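Local coordinates for protein cytosolic phospholipase A2 delta (Homo sapiens, PDB 5IZ5) that hydrolyses the sn-2 ester of glycerophospholipids in a calcium-dependent manner, with a preference for linoleic acid at that position, at residues 714-720 with 731-737. The protein carries 3 engineered substitutions. Sequence-based numbering, arbitrary orientation.
Sequences PRECHLF and LLHFPLV
An antiparallel beta hairpin at the border of the catalytic domain's mixed sheet pairs His718 with His733 and Phe720 with Leu731, each a hydrogen-bonded pair, with Leu719 and Leu732 forming the non-hydrogen-bonded pair between them. Strand 730-734 also runs parallel to strand 672-676, tying the hairpin to the sheet. His718 N reaches His733 O at 2.9 Å, and His733 N returns to His718 O at 2.8 Å. On the face carrying His718, Phe720, Leu731 and His733, the edge of the Phe720 ring meets the methylene of His733, CE2 to CB 4.0 Å, and both side chains also touch Leu687 of helix 685-696. Both ring nitrogens of His733 are hydrogen-bonded, ND1 with Ser675 OG and NE2 with Pro683 O, fixing the imidazole's rotation. His718 turns the edge of its ring to Pro735, CD2 to CD 4.1 Å, and meets Phe684 edge-to-face, while its NE2 accepts Arg715 N at 3.1 Å, the donor tilted 24° from the ring plane. Replacing His718 by an alanine would probably leave Arg715 N without this acceptor and open a gap against Pro735 and Phe684. On the other face, Cys717 holds SG anti to its backbone N (chi1 -176°), which carries the sulfur to Leu732 CG at 3.7 Å and brings it obliquely to the Phe734 ring, 4.4 Å from SG to the ring centroid. Helix 797-810 packs against this group, Ile800 on Leu732 and Phe734, Ala799 on Cys717. Beyond the paired strands, Pro714 packs against Pro735 and Val737, and a water donates to Glu716 O and Pro735 O, 2.8 Å from each. Direct backbone bonding thus gives way to a water bridge and proline packing where the two segments leave the sheet, while the buried histidines' ring nitrogens fix neighbouring groups.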
ATOM      1  N   PRO B 714     -26.812   2.701 -22.371  1.00 80.73           N
ATOM      2  CA  PRO B 714     -25.432   2.460 -22.780  1.00 76.24           C
ATOM      3  C   PRO B 714     -25.321   1.266 -23.713  1.00 70.77           C
ATOM      4  O   PRO B 714     -26.105   0.327 -23.618  1.00 70.09           O
ATOM      5  CB  PRO B 714     -24.691   2.210 -21.461  1.00 78.12           C
ATOM      6  CG  PRO B 714     -25.734   1.926 -20.443  1.00 78.70           C
ATOM      7  CD  PRO B 714     -27.025   2.499 -20.926  1.00 79.24           C
ATOM      8  N   ARG B 715     -24.374   1.356 -24.638  1.00 67.37           N
ATOM      9  CA  ARG B 715     -24.066   0.311 -25.592  1.00 66.64           C
ATOM     10  C   ARG B 715     -22.874  -0.529 -25.131  1.00 64.89           C
ATOM     11  O   ARG B 715     -22.222  -0.225 -24.130  1.00 59.99           O
ATOM     12  CB  ARG B 715     -23.757   0.942 -26.953  1.00 68.89           C
ATOM     13  CG  ARG B 715     -24.773   1.986 -27.397  1.00 71.27           C
ATOM     14  CD  ARG B 715     -24.421   2.570 -28.755  1.00 73.47           C
ATOM     15  NE  ARG B 715     -23.183   3.354 -28.723  1.00 76.90           N
ATOM     16  CZ  ARG B 715     -23.073   4.603 -28.271  1.00 78.57           C
ATOM     17  NH1 ARG B 715     -24.131   5.253 -27.791  1.00 80.49           N
ATOM     18  NH2 ARG B 715     -21.890   5.212 -28.298  1.00 78.24           N
ATOM     19  N   GLU B 716     -22.586  -1.577 -25.895  1.00 62.05           N
ATOM     20  CA  GLU B 716     -21.526  -2.521 -25.560  1.00 59.53           C
ATOM     21  C   GLU B 716     -20.133  -1.881 -25.503  1.00 59.87           C
ATOM     22  O   GLU B 716     -19.259  -2.354 -24.774  1.00 60.25           O
ATOM     23  CB  GLU B 716     -21.497  -3.668 -26.568  1.00 58.17           C
ATOM     24  CG  GLU B 716     -22.649  -4.660 -26.461  1.00 57.88           C
ATOM     25  CD  GLU B 716     -23.860  -4.288 -27.303  1.00 57.25           C
ATOM     26  OE1 GLU B 716     -23.992  -3.113 -27.693  1.00 52.49           O
ATOM     27  OE2 GLU B 716     -24.695  -5.174 -27.564  1.00 57.07           O
ATOM     28  N   CYS B 717     -19.931  -0.807 -26.258  1.00 58.51           N
ATOM     29  CA  CYS B 717     -18.621  -0.194 -26.372  1.00 57.94           C
ATOM     30  C   CYS B 717     -18.715   1.300 -26.621  1.00 55.04           C
ATOM     31  O   CYS B 717     -19.427   1.735 -27.521  1.00 57.83           O
ATOM     32  CB  CYS B 717     -17.874  -0.853 -27.522  1.00 60.91           C
ATOM     33  SG  CYS B 717     -16.180  -0.275 -27.716  1.00 66.97           S
ATOM     34  N   HIS B 718     -17.998   2.080 -25.818  1.00 54.87           N
ATOM     35  CA  HIS B 718     -17.919   3.526 -25.995  1.00 54.84           C
ATOM     36  C   HIS B 718     -16.482   3.976 -26.137  1.00 53.97           C
ATOM     37  O   HIS B 718     -15.627   3.596 -25.336  1.00 52.76           O
ATOM     38  CB  HIS B 718     -18.505   4.242 -24.789  1.00 56.16           C
ATOM     39  CG  HIS B 718     -19.972   4.031 -24.615  1.00 58.01           C
ATOM     40  ND1 HIS B 718     -20.906   5.000 -24.913  1.00 59.98           N
ATOM     41  CD2 HIS B 718     -20.667   2.961 -24.168  1.00 60.38           C
ATOM     42  CE1 HIS B 718     -22.115   4.534 -24.652  1.00 61.29           C
ATOM     43  NE2 HIS B 718     -21.995   3.300 -24.199  1.00 61.37           N
ATOM     44  N   LEU B 719     -16.235   4.818 -27.136  1.00 54.34           N
ATOM     45  CA  LEU B 719     -14.908   5.354 -27.398  1.00 54.81           C
ATOM     46  C   LEU B 719     -14.742   6.716 -26.748  1.00 54.86           C
ATOM     47  O   LEU B 719     -15.561   7.612 -26.958  1.00 53.62           O
ATOM     48  CB  LEU B 719     -14.685   5.483 -28.909  1.00 54.49           C
ATOM     49  CG  LEU B 719     -13.389   6.158 -29.366  1.00 55.21           C
ATOM     50  CD1 LEU B 719     -12.185   5.289 -29.053  1.00 54.94           C
ATOM     51  CD2 LEU B 719     -13.452   6.455 -30.854  1.00 56.08           C
ATOM     52  N   PHE B 720     -13.684   6.868 -25.956  1.00 56.40           N
ATOM     53  CA  PHE B 720     -13.313   8.162 -25.406  1.00 57.14           C
ATOM     54  C   PHE B 720     -11.890   8.449 -25.811  1.00 59.76           C
ATOM     55  O   PHE B 720     -10.967   7.760 -25.380  1.00 61.87           O
ATOM     56  CB  PHE B 720     -13.471   8.173 -23.892  1.00 55.58           C
ATOM     57  CG  PHE B 720     -14.894   7.985 -23.447  1.00 55.65           C
ATOM     58  CD1 PHE B 720     -15.814   9.019 -23.577  1.00 54.77           C
ATOM     59  CD2 PHE B 720     -15.324   6.772 -22.925  1.00 54.97           C
ATOM     60  CE1 PHE B 720     -17.128   8.851 -23.174  1.00 55.33           C
ATOM     61  CE2 PHE B 720     -16.636   6.595 -22.522  1.00 55.36           C
ATOM     62  CZ  PHE B 720     -17.541   7.635 -22.648  1.00 56.61           C
ATOM     63  N   LEU B 731      -9.320   5.402 -25.027  1.00 51.97           N
ATOM     64  CA  LEU B 731     -10.115   4.533 -24.168  1.00 52.84           C
ATOM     65  C   LEU B 731     -11.308   3.921 -24.880  1.00 52.57           C
ATOM     66  O   LEU B 731     -12.117   4.629 -25.472  1.00 55.52           O
ATOM     67  CB  LEU B 731     -10.598   5.310 -22.952  1.00 53.63           C
ATOM     68  CG  LEU B 731      -9.610   5.217 -21.792  1.00 55.37           C
ATOM     69  CD1 LEU B 731      -9.311   6.594 -21.253  1.00 56.56           C
ATOM     70  CD2 LEU B 731     -10.130   4.294 -20.698  1.00 55.04           C
ATOM     71  N   LEU B 732     -11.387   2.598 -24.812  1.00 52.95           N
ATOM     72  CA  LEU B 732     -12.561   1.844 -25.210  1.00 54.03           C
ATOM     73  C   LEU B 732     -13.187   1.297 -23.947  1.00 53.23           C
ATOM     74  O   LEU B 732     -12.590   0.465 -23.264  1.00 52.64           O
ATOM     75  CB  LEU B 732     -12.187   0.693 -26.140  1.00 55.23           C
ATOM     76  CG  LEU B 732     -12.595   0.766 -27.610  1.00 59.49           C
ATOM     77  CD1 LEU B 732     -12.613   2.184 -28.156  1.00 62.14           C
ATOM     78  CD2 LEU B 732     -11.676  -0.110 -28.443  1.00 60.99           C
ATOM     79  N   HIS B 733     -14.397   1.758 -23.658  1.00 53.72           N
ATOM     80  CA  HIS B 733     -15.068   1.460 -22.408  1.00 53.22           C
ATOM     81  C   HIS B 733     -16.221   0.481 -22.618  1.00 52.52           C
ATOM     82  O   HIS B 733     -17.089   0.703 -23.471  1.00 52.62           O
ATOM     83  CB  HIS B 733     -15.593   2.757 -21.816  1.00 56.06           C
ATOM     84  CG  HIS B 733     -16.189   2.599 -20.456  1.00 58.08           C
ATOM     85  ND1 HIS B 733     -15.433   2.321 -19.338  1.00 57.73           N
ATOM     86  CD2 HIS B 733     -17.470   2.702 -20.030  1.00 57.90           C
ATOM     87  CE1 HIS B 733     -16.224   2.253 -18.282  1.00 59.70           C
ATOM     88  NE2 HIS B 733     -17.465   2.477 -18.674  1.00 59.37           N
ATOM     89  N   PHE B 734     -16.226  -0.588 -21.825  1.00 48.76           N
ATOM     90  CA  PHE B 734     -17.209  -1.656 -21.934  1.00 49.58           C
ATOM     91  C   PHE B 734     -18.043  -1.739 -20.660  1.00 52.02           C
ATOM     92  O   PHE B 734     -17.662  -2.419 -19.705  1.00 49.83           O
ATOM     93  CB  PHE B 734     -16.514  -2.995 -22.171  1.00 49.96           C
ATOM     94  CG  PHE B 734     -15.682  -3.031 -23.418  1.00 50.52           C
ATOM     95  CD1 PHE B 734     -16.172  -3.618 -24.581  1.00 51.25           C
ATOM     96  CD2 PHE B 734     -14.414  -2.460 -23.435  1.00 49.63           C
ATOM     97  CE1 PHE B 734     -15.405  -3.643 -25.734  1.00 51.48           C
ATOM     98  CE2 PHE B 734     -13.646  -2.481 -24.583  1.00 49.92           C
ATOM     99  CZ  PHE B 734     -14.142  -3.071 -25.734  1.00 49.42           C
ATOM    100  N   PRO B 735     -19.197  -1.052 -20.638  1.00 53.65           N
ATOM    101  CA  PRO B 735     -20.040  -1.141 -19.455  1.00 52.39           C
ATOM    102  C   PRO B 735     -20.740  -2.484 -19.352  1.00 50.39           C
ATOM    103  O   PRO B 735     -20.904  -3.190 -20.354  1.00 50.68           O
ATOM    104  CB  PRO B 735     -21.054  -0.014 -19.663  1.00 54.21           C
ATOM    105  CG  PRO B 735     -21.128   0.172 -21.132  1.00 55.30           C
ATOM    106  CD  PRO B 735     -19.768  -0.166 -21.671  1.00 54.34           C
ATOM    107  N   LEU B 736     -21.144  -2.843 -18.141  1.00 49.95           N
ATOM    108  CA  LEU B 736     -21.871  -4.086 -17.942  1.00 52.38           C
ATOM    109  C   LEU B 736     -23.336  -3.854 -18.295  1.00 53.57           C
ATOM    110  O   LEU B 736     -24.109  -3.339 -17.489  1.00 53.12           O
ATOM    111  CB  LEU B 736     -21.720  -4.583 -16.507  1.00 51.91           C
ATOM    112  CG  LEU B 736     -22.362  -5.939 -16.200  1.00 53.17           C
ATOM    113  CD1 LEU B 736     -21.870  -7.040 -17.132  1.00 53.80           C
ATOM    114  CD2 LEU B 736     -22.075  -6.303 -14.755  1.00 54.28           C
ATOM    115  N   VAL B 737     -23.703  -4.221 -19.518  1.00 56.54           N
ATOM    116  CA  VAL B 737     -25.042  -3.959 -20.030  1.00 57.93           C
ATOM    117  C   VAL B 737     -25.488  -5.101 -20.937  1.00 58.06           C
ATOM    118  O   VAL B 737     -24.689  -5.657 -21.684  1.00 60.22           O
ATOM    119  CB  VAL B 737     -25.088  -2.604 -20.777  1.00 59.47           C
ATOM    120  CG1 VAL B 737     -24.257  -2.639 -22.058  1.00 59.92           C
ATOM    121  CG2 VAL B 737     -26.525  -2.197 -21.072  1.00 61.69           C
TER
HETATM  122  O   HOH W   1     -19.670  -4.093 -22.676  1.00 48.50           O